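Local coordinates for protein concanavalin B (Canavalia ensiformis, PDB 6CAF) that may act as a carbohydrate-binding seed protein and shares the fold of the family 18 chitinases, at residues Q38-L43 and N291-K296; K70-L75 and E140-K145; Y122-A127 and L168-Q173; Y241-N246 and Q281-G286. One frame throughout, in Å; residues are numbered along the deposited sequence. Where two conformers were deposited one is given.

All four contacts belong to one glycosyl hydrolase family 18 barrel, whose substrate groove in active relatives lies at the C-terminal ends of the parallel strands. Interaction 1 sits at that end, and interaction 4 at the other, with centres about 28 Å apart; strand 284-290 runs from interaction 4 to interaction 1. Interactions 2 and 3 lie on the flank and touch: Pro71 CG is 3.9 Å from Tyr122 OH and 4.0 Å from Leu126 CD1. Their segments alternate along the chain, both using the loops and helices between strands 55-64 and 183-186. Interaction 2 has its centre about 21 Å from that of interaction 1, and interaction 3 about 25 Å from that of interaction 4.

Interaction 1: residues Q38-L43 and N291-K296; sequences QREDGL and NRQADK
Asp41 presents its carboxylate to the first turn of the helix that starts after Asn291, and OD1 accepts the backbone N of Gln293 at 2.8 Å. The donor arrives on the anti side of OD1, 31° out of the carboxylate plane. OD2 takes the backbone N of Gln38 at 3.0 Å as well as that of Gly37, and a water links it to Asn291 ND2. With its chi1 at 61°, Asn291 turns OD1 back over the helix start to cap Ala294 N at 3.1 Å. On this packed side Arg292 CG lies 3.4 Å from Asp41 O, and the guanidinium reaches on to Tyr53 and Thr47. A second water donates to Asp41 O and Leu43 O and accepts from Arg292 NH2. The solvent side is looser. Glu40 and Gln293 run side by side, their flat ends only 12° from parallel, while Lys296 runs past the loop with CD 3.5 Å from Asp41 O. Replacing Asp41 by an alanine would probably deprive Gln293 N and the amides of Gly37 and Gln38 of their shared acceptor. Several N-H groups thus converge on one buried carboxylate beside a helix N-terminus, a setting likely to favour its negative charge.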
loop_
_atom_site.group_PDB
_atom_site.type_symbol
_atom_site.label_atom_id
_atom_site.label_comp_id
_atom_site.label_asym_id
_atom_site.label_seq_id
_atom_site.Cartn_x
_atom_site.Cartn_y
_atom_site.Cartn_z
ATOM N N GLN A 38 4.300 2.046 12.937
ATOM C CA GLN A 38 5.341 1.683 13.902
ATOM C C GLN A 38 5.722 2.903 14.698
ATOM O O GLN A 38 5.420 4.021 14.313
ATOM C CB GLN A 38 6.557 1.064 13.220
ATOM C CG GLN A 38 7.339 1.925 12.274
ATOM C CD GLN A 38 8.526 1.166 11.672
ATOM O OE1 GLN A 38 8.550 -0.079 11.671
ATOM N NE2 GLN A 38 9.533 1.906 11.224
ATOM N N ARG A 39 6.234 2.683 15.903
ATOM C CA ARG A 39 6.527 3.805 16.782
ATOM C C ARG A 39 7.395 4.877 16.129
ATOM O O ARG A 39 7.126 6.083 16.237
ATOM C CB ARG A 39 7.186 3.298 18.067
ATOM C CG ARG A 39 7.564 4.402 19.038
ATOM C CD ARG A 39 8.229 3.858 20.302
ATOM N NE ARG A 39 7.228 3.367 21.242
ATOM C CZ ARG A 39 6.671 4.102 22.201
ATOM N NH1 ARG A 39 5.767 3.554 23.000
ATOM N NH2 ARG A 39 7.038 5.369 22.393
ATOM N N GLU A 40 8.361 4.471 15.419
ATOM C CA GLU A 40 9.366 5.355 14.834
ATOM C C GLU A 40 8.826 6.211 13.677
ATOM O O GLU A 40 9.535 7.095 13.176
ATOM C CB GLU A 40 10.603 4.551 14.386
ATOM C CG GLU A 40 11.363 3.893 15.543
ATOM C CD GLU A 40 10.782 2.504 15.963
ATOM O OE1 GLU A 40 9.769 2.025 15.438
ATOM O OE2 GLU A 40 11.408 1.880 16.843
ATOM N N ASP A 41 7.618 5.836 13.223
ATOM C CA ASP A 41 6.980 6.594 12.169
ATOM C C ASP A 41 6.405 7.903 12.682
ATOM O O ASP A 41 5.980 8.738 11.895
ATOM C CB ASP A 41 5.829 5.808 11.549
ATOM C CG ASP A 41 6.275 4.592 10.797
ATOM O OD1 ASP A 41 7.399 4.575 10.260
ATOM O OD2 ASP A 41 5.438 3.665 10.695
ATOM N N GLY A 42 6.330 8.080 13.995
ATOM C CA GLY A 42 5.692 9.254 14.548
ATOM C C GLY A 42 4.168 9.209 14.409
ATOM O O GLY A 42 3.563 8.157 14.186
ATOM N N LEU A 43 3.540 10.368 14.568
ATOM C CA LEU A 43 2.101 10.448 14.593
ATOM C C LEU A 43 1.502 10.338 13.196
ATOM O O LEU A 43 2.029 10.878 12.228
ATOM C CB LEU A 43 1.629 11.742 15.207
ATOM C CG LEU A 43 2.039 11.948 16.654
ATOM C CD1 LEU A 43 1.363 13.225 17.108
ATOM C CD2 LEU A 43 1.615 10.826 17.575
ATOM N N ASN A 291 9.383 3.336 4.500
ATOM C CA ASN A 291 8.153 3.641 5.212
ATOM C C ASN A 291 8.255 5.081 5.748
ATOM O O ASN A 291 9.199 5.828 5.416
ATOM C CB ASN A 291 7.917 2.639 6.330
ATOM C CG ASN A 291 9.030 2.658 7.366
ATOM O OD1 ASN A 291 10.025 3.367 7.251
ATOM N ND2 ASN A 291 8.834 1.892 8.423
ATOM N N ARG A 292 7.284 5.493 6.556
ATOM C CA ARG A 292 7.250 6.858 7.023
ATOM C C ARG A 292 8.535 7.199 7.806
ATOM O O ARG A 292 9.098 8.278 7.610
ATOM C CB ARG A 292 6.010 7.099 7.850
ATOM C CG ARG A 292 5.947 8.462 8.506
ATOM C CD ARG A 292 5.944 9.627 7.549
ATOM N NE ARG A 292 5.747 10.840 8.311
ATOM C CZ ARG A 292 6.301 12.030 8.102
ATOM N NH1 ARG A 292 6.910 12.272 6.976
ATOM N NH2 ARG A 292 6.169 12.990 9.010
ATOM N N GLN A 293 8.974 6.306 8.686
ATOM C CA GLN A 293 10.199 6.543 9.447
ATOM C C GLN A 293 11.360 6.864 8.523
ATOM O O GLN A 293 12.113 7.831 8.739
ATOM C CB GLN A 293 10.547 5.301 10.291
ATOM C CG GLN A 293 11.875 5.380 11.020
ATOM C CD GLN A 293 12.303 4.127 11.740
ATOM O OE1 GLN A 293 11.617 3.116 11.757
ATOM N NE2 GLN A 293 13.475 4.203 12.350
ATOM N N ALA A 294 11.552 6.029 7.504
ATOM C CA ALA A 294 12.666 6.228 6.610
ATOM C C ALA A 294 12.537 7.524 5.815
ATOM O O ALA A 294 13.531 8.213 5.562
ATOM C CB ALA A 294 12.819 5.024 5.701
ATOM N N ASP A 295 11.298 7.850 5.435
ATOM C CA ASP A 295 11.053 9.089 4.685
ATOM C C ASP A 295 11.377 10.310 5.536
ATOM O O ASP A 295 12.018 11.253 5.071
ATOM C CB ASP A 295 9.614 9.119 4.211
ATOM C CG ASP A 295 9.345 10.136 3.148
ATOM O OD1 ASP A 295 10.299 10.624 2.527
ATOM O OD2 ASP A 295 8.156 10.431 2.898
ATOM N N LYS A 296 11.000 10.255 6.812
ATOM C CA LYS A 296 11.356 11.331 7.732
ATOM C C LYS A 296 12.867 11.493 7.886
ATOM O O LYS A 296 13.384 12.597 8.018
ATOM C CB LYS A 296 10.809 11.028 9.157
ATOM C CG LYS A 296 9.358 11.258 9.340
ATOM C CD LYS A 296 8.763 10.346 10.390
ATOM C CE LYS A 296 9.483 10.464 11.712
ATOM N NZ LYS A 296 9.243 11.835 12.249
HETATM O O HOH W 1 5.090 11.241 11.489
HETATM O O HOH W 2 5.896 1.514 8.970
#

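Interaction 2: residues K70-L75 and E140-K145; sequences KPELEL and EGPLGK
On the flank of the family 18 (beta/alpha) barrel, a type I beta turn from Gly141 to Gly144 pushes Pro142 and Leu143 against the extended loop 70-75. The turn belongs to the connection from helix 120-135 to strand 150-154, whereas the loop follows strand 55-64, so the contact joins two neighbouring crossover connections. It is mainly apolar, and no hydrogen bond passes directly between the segments. Leu73 carries the loop side. Its CB rests against Pro142 CB at 3.8 Å; CG stands anti to the backbone N (chi1 -174°), and from there CD2 reaches Leu143 CD2 at 3.7 Å. The branched ends of the two leucines meet at a slant, with Leu73 also packed on Leu61 and Leu143 on Leu90 and Phe134. Pro142 CB meets both Leu73 CB and Glu72 OE1; Tyr129 and Phe134 of helix 120-135 also touch the proline, backing the turn from the helix side.

In the conformer described, Glu72 bends back, although its CB points away from the turn, so that OE1 comes up beside the CB-CG edge of the proline. The bend at chi2 (66°) carries OE1 to 3.8 Å from Pro142 CB, and the same oxygen accepts Leu73 N at 3.1 Å through its anti lone pair, which holds the carboxylate beside its own backbone. The turn itself is closed by two backbone bonds, Gly141 N to Gly144 O and Gly144 N to Gly141 O, both 2.9 Å long.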
loop_
_atom_site.group_PDB
_atom_site.type_symbol
_atom_site.label_atom_id
_atom_site.label_comp_id
_atom_site.label_asym_id
_atom_site.label_seq_id
_atom_site.Cartn_x
_atom_site.Cartn_y
_atom_site.Cartn_z
ATOM N N LYS A 70 -12.491 -12.413 14.839
ATOM C CA LYS A 70 -12.461 -10.957 14.927
ATOM C C LYS A 70 -11.030 -10.491 15.014
ATOM O O LYS A 70 -10.499 -10.283 16.107
ATOM C CB LYS A 70 -13.217 -10.451 16.146
ATOM C CG LYS A 70 -13.521 -8.968 16.056
ATOM C CD LYS A 70 -14.352 -8.457 17.229
ATOM C CE LYS A 70 -14.659 -6.977 17.063
ATOM N NZ LYS A 70 -15.621 -6.463 18.086
ATOM N N PRO A 71 -10.372 -10.342 13.861
ATOM C CA PRO A 71 -8.973 -9.954 13.896
ATOM C C PRO A 71 -8.726 -8.685 14.700
ATOM O O PRO A 71 -9.509 -7.739 14.650
ATOM C CB PRO A 71 -8.631 -9.759 12.419
ATOM C CG PRO A 71 -9.528 -10.726 11.718
ATOM C CD PRO A 71 -10.810 -10.696 12.507
ATOM N N GLU A 72 -7.641 -8.697 15.448
ATOM C CA GLU A 72 -7.255 -7.555 16.244
ATOM C C GLU A 72 -6.068 -6.836 15.647
ATOM O O GLU A 72 -5.138 -7.457 15.123
ATOM C CB GLU A 72 -6.940 -7.989 17.659
ATOM C CG GLU A 72 -6.611 -6.816 18.565
ATOM C CD GLU A 72 -7.801 -5.865 18.819
ATOM O OE1 GLU A 72 -8.181 -4.976 17.980
ATOM O OE2 GLU A 72 -8.357 -6.000 19.922
ATOM N N LEU A 73 -6.111 -5.511 15.705
ATOM C CA LEU A 73 -5.048 -4.710 15.163
ATOM C C LEU A 73 -3.994 -4.424 16.227
ATOM O O LEU A 73 -4.303 -3.985 17.334
ATOM C CB LEU A 73 -5.634 -3.411 14.599
ATOM C CG LEU A 73 -4.630 -2.522 13.854
ATOM C CD1 LEU A 73 -4.154 -3.191 12.579
ATOM C CD2 LEU A 73 -5.279 -1.207 13.555
ATOM N N GLU A 74 -2.745 -4.666 15.869
ATOM C CA GLU A 74 -1.615 -4.329 16.715
ATOM C C GLU A 74 -0.601 -3.596 15.849
ATOM O O GLU A 74 -0.081 -4.145 14.888
ATOM C CB GLU A 74 -0.960 -5.601 17.257
ATOM C CG GLU A 74 -1.768 -6.337 18.305
ATOM C CD GLU A 74 -1.402 -5.970 19.733
ATOM O OE1 GLU A 74 -0.663 -5.001 19.969
ATOM O OE2 GLU A 74 -1.878 -6.675 20.618
ATOM N N LEU A 75 -0.360 -2.348 16.198
ATOM C CA LEU A 75 0.618 -1.514 15.505
ATOM C C LEU A 75 1.810 -1.381 16.449
ATOM O O LEU A 75 1.655 -0.896 17.583
ATOM C CB LEU A 75 0.014 -0.150 15.180
ATOM C CG LEU A 75 -1.207 -0.178 14.245
ATOM C CD1 LEU A 75 -1.638 1.245 13.931
ATOM C CD2 LEU A 75 -0.917 -0.959 12.974
ATOM N N GLU A 140 -18.217 0.094 15.940
ATOM C CA GLU A 140 -16.921 0.384 16.548
ATOM C C GLU A 140 -16.012 -0.776 16.263
ATOM O O GLU A 140 -16.307 -1.911 16.622
ATOM C CB GLU A 140 -17.082 0.520 18.070
ATOM C CG GLU A 140 -18.006 1.632 18.510
ATOM C CD GLU A 140 -17.386 3.003 18.382
ATOM O OE1 GLU A 140 -16.161 3.063 18.254
ATOM O OE2 GLU A 140 -18.122 4.011 18.429
ATOM N N GLY A 141 -14.868 -0.484 15.661
ATOM C CA GLY A 141 -13.845 -1.481 15.364
ATOM C C GLY A 141 -12.509 -1.091 15.959
ATOM O O GLY A 141 -12.411 -0.187 16.795
ATOM N N PRO A 142 -11.457 -1.791 15.534
ATOM C CA PRO A 142 -10.150 -1.548 16.115
ATOM C C PRO A 142 -9.654 -0.103 16.028
ATOM O O PRO A 142 -8.948 0.336 16.914
ATOM C CB PRO A 142 -9.260 -2.522 15.335
ATOM C CG PRO A 142 -10.187 -3.666 15.023
ATOM C CD PRO A 142 -11.465 -2.982 14.661
ATOM N N LEU A 143 -10.009 0.595 14.956
ATOM C CA LEU A 143 -9.633 1.989 14.735
ATOM C C LEU A 143 -10.734 2.962 15.101
ATOM O O LEU A 143 -10.684 4.114 14.737
ATOM C CB LEU A 143 -9.170 2.192 13.283
ATOM C CG LEU A 143 -7.827 1.530 12.947
ATOM C CD1 LEU A 143 -7.612 1.518 11.461
ATOM C CD2 LEU A 143 -6.681 2.239 13.642
ATOM N N GLY A 144 -11.697 2.499 15.892
ATOM C CA GLY A 144 -12.855 3.299 16.196
ATOM C C GLY A 144 -13.951 3.090 15.191
ATOM O O GLY A 144 -14.053 2.042 14.541
ATOM N N LYS A 145 -14.789 4.101 15.052
ATOM C CA LYS A 145 -15.871 4.076 14.096
ATOM C C LYS A 145 -15.411 4.895 12.890
ATOM O O LYS A 145 -15.360 6.129 12.947
ATOM C CB LYS A 145 -17.165 4.628 14.679
ATOM C CG LYS A 145 -18.361 4.392 13.796
ATOM C CD LYS A 145 -19.660 4.736 14.521
ATOM C CE LYS A 145 -20.135 3.580 15.380
ATOM N NZ LYS A 145 -21.479 3.869 15.948
HETATM O O HOH W 3 -15.079 -4.082 17.862
#

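Interaction 3: residues Y122-A127 and L168-Q173; sequences YAKDLA and LEELYQ
Glu170 has CG anti to its carbonyl carbon (chi1 -62°), which sets CG over the backbone of Lys124, 3.8 Å from Lys124 CA; a further bend at chi2 (-61°) then turns CD and OE1 toward the lysine chain. Lys124 in turn bends at chi2, so that the two side chains cross at about a right angle and Lys124 CD passes 3.7 Å from Glu170 OE1. The charged ends stay beyond salt-bridge range. A water takes the place of a direct bond, accepting from Lys124 NZ and donating to both Glu170 OE1 and Glu170 O, while the ammonium has its salt bridge with Glu128. Helices 120-135 and 164-178 are outer helices of the (beta/alpha) barrel, packed here with their local axes 8.4 Å apart and crossing at -45°. The small side chain of Ala127 permits this close approach: its CB meets Glu170 CB at 3.6 Å and Leu171 CG at 3.9 Å. Deeper in, Leu171 CD2 lies 3.8 Å from Ala127 O, and the leucine continues inward to Leu184 of strand 183-186. Ala123 adds its carbonyl oxygen, 4.0 Å from Glu170 CB, and its own side chain packs on Asn166.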
loop_
_atom_site.group_PDB
_atom_site.type_symbol
_atom_site.label_atom_id
_atom_site.label_comp_id
_atom_site.label_asym_id
_atom_site.label_seq_id
_atom_site.Cartn_x
_atom_site.Cartn_y
_atom_site.Cartn_z
ATOM N N TYR A 122 -14.023 -18.277 4.676
ATOM C CA TYR A 122 -13.419 -17.277 5.535
ATOM C C TYR A 122 -13.163 -15.983 4.772
ATOM O O TYR A 122 -13.218 -14.894 5.336
ATOM C CB TYR A 122 -12.137 -17.768 6.176
ATOM C CG TYR A 122 -11.565 -16.809 7.199
ATOM C CD1 TYR A 122 -12.130 -16.668 8.443
ATOM C CD2 TYR A 122 -10.455 -16.028 6.893
ATOM C CE1 TYR A 122 -11.607 -15.790 9.376
ATOM C CE2 TYR A 122 -9.930 -15.145 7.814
ATOM C CZ TYR A 122 -10.506 -15.044 9.052
ATOM O OH TYR A 122 -9.915 -14.205 9.975
ATOM N N ALA A 123 -12.855 -16.101 3.487
ATOM C CA ALA A 123 -12.668 -14.893 2.696
ATOM C C ALA A 123 -13.908 -14.018 2.745
ATOM O O ALA A 123 -13.791 -12.794 2.796
ATOM C CB ALA A 123 -12.316 -15.260 1.258
ATOM N N LYS A 124 -15.098 -14.626 2.693
ATOM C CA LYS A 124 -16.320 -13.840 2.852
ATOM C C LYS A 124 -16.457 -13.276 4.265
ATOM O O LYS A 124 -16.749 -12.082 4.449
ATOM C CB LYS A 124 -17.540 -14.673 2.461
ATOM C CG LYS A 124 -18.879 -14.005 2.686
ATOM C CD LYS A 124 -18.984 -12.683 1.955
ATOM C CE LYS A 124 -20.395 -12.135 2.052
ATOM N NZ LYS A 124 -20.477 -10.759 1.501
ATOM N N ASP A 125 -16.205 -14.095 5.274
ATOM C CA ASP A 125 -16.281 -13.637 6.659
ATOM C C ASP A 125 -15.333 -12.428 6.854
ATOM O O ASP A 125 -15.687 -11.426 7.487
ATOM C CB ASP A 125 -15.826 -14.728 7.644
ATOM C CG ASP A 125 -16.738 -15.906 7.781
ATOM O OD1 ASP A 125 -17.889 -15.854 7.361
ATOM O OD2 ASP A 125 -16.259 -16.890 8.395
ATOM N N LEU A 126 -14.103 -12.537 6.361
ATOM C CA LEU A 126 -13.121 -11.492 6.537
ATOM C C LEU A 126 -13.511 -10.242 5.751
ATOM O O LEU A 126 -13.344 -9.120 6.244
ATOM C CB LEU A 126 -11.733 -12.009 6.135
ATOM C CG LEU A 126 -10.577 -11.053 6.364
ATOM C CD1 LEU A 126 -10.412 -10.677 7.816
ATOM C CD2 LEU A 126 -9.282 -11.620 5.802
ATOM N N ALA A 127 -13.988 -10.413 4.520
ATOM C CA ALA A 127 -14.428 -9.247 3.774
ATOM C C ALA A 127 -15.533 -8.507 4.519
ATOM O O ALA A 127 -15.537 -7.274 4.590
ATOM C CB ALA A 127 -14.901 -9.685 2.398
ATOM N N LEU A 168 -10.383 -10.699 -2.324
ATOM C CA LEU A 168 -10.577 -9.567 -3.192
ATOM C C LEU A 168 -11.962 -9.588 -3.848
ATOM O O LEU A 168 -12.657 -8.559 -3.873
ATOM C CB LEU A 168 -9.481 -9.552 -4.254
ATOM C CG LEU A 168 -9.607 -8.452 -5.284
ATOM C CD1 LEU A 168 -9.607 -7.066 -4.661
ATOM C CD2 LEU A 168 -8.497 -8.614 -6.323
ATOM N N GLU A 169 -12.369 -10.753 -4.372
ATOM C CA GLU A 169 -13.672 -10.907 -4.983
ATOM C C GLU A 169 -14.791 -10.534 -4.019
ATOM O O GLU A 169 -15.756 -9.846 -4.379
ATOM C CB GLU A 169 -13.845 -12.352 -5.417
ATOM C CG GLU A 169 -15.227 -12.670 -5.963
ATOM C CD GLU A 169 -15.539 -11.959 -7.254
ATOM O OE1 GLU A 169 -14.587 -11.730 -8.010
ATOM O OE2 GLU A 169 -16.727 -11.663 -7.505
ATOM N N GLU A 170 -14.676 -11.005 -2.787
ATOM C CA GLU A 170 -15.720 -10.747 -1.822
ATOM C C GLU A 170 -15.798 -9.267 -1.440
ATOM O O GLU A 170 -16.883 -8.702 -1.293
ATOM C CB GLU A 170 -15.580 -11.641 -0.581
ATOM C CG GLU A 170 -15.707 -13.128 -0.874
ATOM C CD GLU A 170 -17.002 -13.646 -1.456
ATOM O OE1 GLU A 170 -17.986 -12.908 -1.578
ATOM O OE2 GLU A 170 -17.013 -14.862 -1.787
ATOM N N LEU A 171 -14.636 -8.624 -1.294
ATOM C CA LEU A 171 -14.635 -7.195 -1.037
ATOM C C LEU A 171 -15.219 -6.420 -2.228
ATOM O O LEU A 171 -15.978 -5.466 -2.039
ATOM C CB LEU A 171 -13.222 -6.698 -0.711
ATOM C CG LEU A 171 -12.741 -7.003 0.673
ATOM C CD1 LEU A 171 -11.230 -6.831 0.761
ATOM C CD2 LEU A 171 -13.423 -6.136 1.708
ATOM N N TYR A 172 -14.836 -6.827 -3.427
ATOM C CA TYR A 172 -15.333 -6.183 -4.606
ATOM C C TYR A 172 -16.866 -6.286 -4.717
ATOM O O TYR A 172 -17.564 -5.333 -5.055
ATOM C CB TYR A 172 -14.662 -6.804 -5.824
ATOM C CG TYR A 172 -15.021 -6.017 -7.033
ATOM C CD1 TYR A 172 -14.338 -4.826 -7.337
ATOM C CD2 TYR A 172 -15.999 -6.400 -7.820
ATOM C CE1 TYR A 172 -14.700 -4.050 -8.407
ATOM C CE2 TYR A 172 -16.387 -5.634 -8.936
ATOM C CZ TYR A 172 -15.712 -4.468 -9.214
ATOM O OH TYR A 172 -16.017 -3.645 -10.267
ATOM N N GLN A 173 -17.395 -7.450 -4.369
ATOM C CA GLN A 173 -18.835 -7.643 -4.423
ATOM C C GLN A 173 -19.555 -6.780 -3.389
ATOM O O GLN A 173 -20.617 -6.220 -3.670
ATOM C CB GLN A 173 -19.201 -9.120 -4.267
ATOM C CG GLN A 173 -18.801 -9.977 -5.460
ATOM C CD GLN A 173 -19.489 -9.546 -6.732
ATOM O OE1 GLN A 173 -20.643 -9.125 -6.701
ATOM N NE2 GLN A 173 -18.782 -9.629 -7.856
HETATM O O HOH W 4 -18.990 -10.512 -0.857
#

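Interaction 4: residues Y241-N246 and Q281-G286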
loop_
_atom_site.group_PDB
_atom_site.type_symbol
_atom_site.label_atom_id
_atom_site.label_comp_id
_atom_site.label_asym_id
_atom_site.label_seq_id
_atom_site.Cartn_x
_atom_site.Cartn_y
_atom_site.Cartn_z
ATOM N N TYR A 241 -4.450 -5.295 -15.967
ATOM C CA TYR A 241 -5.577 -4.699 -16.631
ATOM C C TYR A 241 -6.492 -4.134 -15.557
ATOM O O TYR A 241 -6.520 -4.662 -14.442
ATOM C CB TYR A 241 -6.367 -5.761 -17.398
ATOM C CG TYR A 241 -5.613 -6.471 -18.496
ATOM C CD1 TYR A 241 -4.792 -7.569 -18.217
ATOM C CD2 TYR A 241 -5.813 -6.160 -19.829
ATOM C CE1 TYR A 241 -4.106 -8.247 -19.229
ATOM C CE2 TYR A 241 -5.155 -6.855 -20.855
ATOM C CZ TYR A 241 -4.312 -7.896 -20.544
ATOM O OH TYR A 241 -3.643 -8.553 -21.545
ATOM N N PRO A 242 -7.285 -3.109 -15.869
ATOM C CA PRO A 242 -7.324 -2.400 -17.155
ATOM C C PRO A 242 -6.144 -1.484 -17.368
ATOM O O PRO A 242 -5.332 -1.286 -16.448
ATOM C CB PRO A 242 -8.620 -1.594 -17.044
ATOM C CG PRO A 242 -8.728 -1.298 -15.593
ATOM C CD PRO A 242 -8.197 -2.512 -14.894
ATOM N N ARG A 243 -6.056 -0.895 -18.557
ATOM C CA ARG A 243 -4.919 -0.051 -18.915
ATOM C C ARG A 243 -5.164 1.405 -18.477
ATOM O O ARG A 243 -5.104 2.346 -19.261
ATOM C CB ARG A 243 -4.619 -0.149 -20.413
ATOM C CG ARG A 243 -4.451 -1.562 -20.986
ATOM C CD ARG A 243 -3.598 -2.533 -20.179
ATOM N NE ARG A 243 -3.091 -3.623 -21.018
ATOM C CZ ARG A 243 -2.618 -4.779 -20.576
ATOM N NH1 ARG A 243 -2.608 -5.042 -19.305
ATOM N NH2 ARG A 243 -2.128 -5.677 -21.418
ATOM N N ASP A 244 -5.377 1.567 -17.190
ATOM C CA ASP A 244 -5.653 2.850 -16.567
ATOM C C ASP A 244 -4.392 3.347 -15.836
ATOM O O ASP A 244 -3.372 2.664 -15.762
ATOM C CB ASP A 244 -6.815 2.697 -15.557
ATOM C CG ASP A 244 -8.166 2.447 -16.183
ATOM O OD1 ASP A 244 -8.371 2.662 -17.393
ATOM O OD2 ASP A 244 -9.071 2.042 -15.417
ATOM N N LYS A 245 -4.489 4.522 -15.242
ATOM C CA LYS A 245 -3.407 5.068 -14.461
ATOM C C LYS A 245 -3.429 4.439 -13.092
ATOM O O LYS A 245 -3.890 5.036 -12.125
ATOM C CB LYS A 245 -3.565 6.572 -14.390
ATOM C CG LYS A 245 -2.342 7.337 -14.011
ATOM C CD LYS A 245 -2.363 8.826 -14.400
ATOM C CE LYS A 245 -2.297 8.982 -15.910
ATOM N NZ LYS A 245 -1.803 10.315 -16.344
ATOM N N ASN A 246 -2.939 3.208 -13.028
ATOM C CA ASN A 246 -3.154 2.373 -11.860
ATOM C C ASN A 246 -1.891 1.716 -11.322
ATOM O O ASN A 246 -2.012 0.908 -10.412
ATOM C CB ASN A 246 -4.237 1.329 -12.119
ATOM C CG ASN A 246 -3.963 0.439 -13.318
ATOM O OD1 ASN A 246 -2.862 0.395 -13.855
ATOM N ND2 ASN A 246 -5.008 -0.306 -13.738
ATOM N N GLN A 281 2.745 7.865 -19.663
ATOM C CA GLN A 281 1.679 8.828 -19.736
ATOM C C GLN A 281 0.283 8.271 -19.475
ATOM O O GLN A 281 -0.621 9.041 -19.187
ATOM C CB GLN A 281 1.712 9.564 -21.089
ATOM C CG GLN A 281 3.012 10.333 -21.345
ATOM C CD GLN A 281 3.343 11.360 -20.263
ATOM O OE1 GLN A 281 2.456 11.940 -19.628
ATOM N NE2 GLN A 281 4.634 11.606 -20.071
ATOM N N THR A 282 0.109 6.959 -19.601
ATOM C CA THR A 282 -1.182 6.364 -19.376
ATOM C C THR A 282 -1.262 5.447 -18.164
ATOM O O THR A 282 -2.343 5.228 -17.676
ATOM C CB THR A 282 -1.675 5.577 -20.592
ATOM O OG1 THR A 282 -0.701 4.598 -20.947
ATOM C CG2 THR A 282 -1.889 6.522 -21.779
ATOM N N ARG A 283 -0.138 4.930 -17.666
ATOM C CA ARG A 283 -0.188 3.922 -16.620
ATOM C C ARG A 283 0.383 4.377 -15.288
ATOM O O ARG A 283 0.048 3.807 -14.267
ATOM C CB ARG A 283 0.517 2.636 -17.055
ATOM C CG ARG A 283 -0.066 2.035 -18.314
ATOM C CD ARG A 283 -1.534 1.665 -18.214
ATOM N NE ARG A 283 -1.821 0.791 -17.099
ATOM C CZ ARG A 283 -1.638 -0.529 -17.130
ATOM N NH1 ARG A 283 -1.163 -1.127 -18.220
ATOM N NH2 ARG A 283 -1.910 -1.259 -16.059
ATOM N N TYR A 284 1.309 5.351 -15.299
ATOM C CA TYR A 284 2.011 5.726 -14.082
ATOM C C TYR A 284 1.151 6.641 -13.209
ATOM O O TYR A 284 0.744 7.738 -13.637
ATOM C CB TYR A 284 3.311 6.429 -14.430
ATOM C CG TYR A 284 3.994 7.121 -13.293
ATOM C CD1 TYR A 284 4.714 6.424 -12.346
ATOM C CD2 TYR A 284 3.911 8.484 -13.154
ATOM C CE1 TYR A 284 5.321 7.072 -11.280
ATOM C CE2 TYR A 284 4.506 9.140 -12.101
ATOM C CZ TYR A 284 5.220 8.441 -11.179
ATOM O OH TYR A 284 5.828 9.072 -10.122
ATOM N N ALA A 285 0.917 6.206 -11.968
ATOM C CA ALA A 285 0.155 6.963 -11.009
ATOM C C ALA A 285 1.002 7.640 -9.937
ATOM O O ALA A 285 0.579 8.633 -9.328
ATOM C CB ALA A 285 -0.869 6.061 -10.341
ATOM N N GLY A 286 2.182 7.095 -9.656
ATOM C CA GLY A 286 2.988 7.665 -8.584
ATOM C C GLY A 286 3.854 6.625 -7.926
ATOM O O GLY A 286 4.231 5.603 -8.530
HETATM O O HOH W 5 0.901 9.165 -15.948
HETATM O O HOH W 6 -0.261 11.887 -18.333
#
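Two inverse gamma turns in quick succession, centred on Arg243 and Lys245, wrap the loop 241-246 around the buried guanidinium of Arg283. Successive bends at chi1, chi2 and chi3, each near -60°, fold the arginine back toward the loop although its CB points away. NE donates to Asp244 O at 2.8 Å, slightly out of the guanidinium plane. NH2 makes a straighter bond to Asn246 OD1, 2.9 Å long with an N-H...O angle of 167°, lying in both the guanidinium and the carbonyl planes. NH1 and NH2 go on to Thr237 O and Val240 O, and Arg243 CA lies over one face of the group, toward its rim. Asn246 is steadied in turn by its ND2, which donates to Pro242 O at 2.9 Å. Were Arg283 replaced by a leucine, Asp244 O, Thr237 O, Val240 O and Asn246 OD1 would probably lose their common donor.

On the outer side Lys245 runs along the other segment, its CG 3.1 Å from Tyr284 O, and bends at chi3 toward Gln281 O, to which NZ makes a weak bond of 3.3 Å. One water bridges NZ to Tyr284 O, and another, weakly held by NZ, reaches Gln281 O and OE1. Ala285 CB packs at 3.7 Å from Lys245 O. Backbone bonds from Arg283 and Ala285 to Leu247 then begin the pairing of strands 247-252 and 284-290, at the N-terminal end of a TIM barrel.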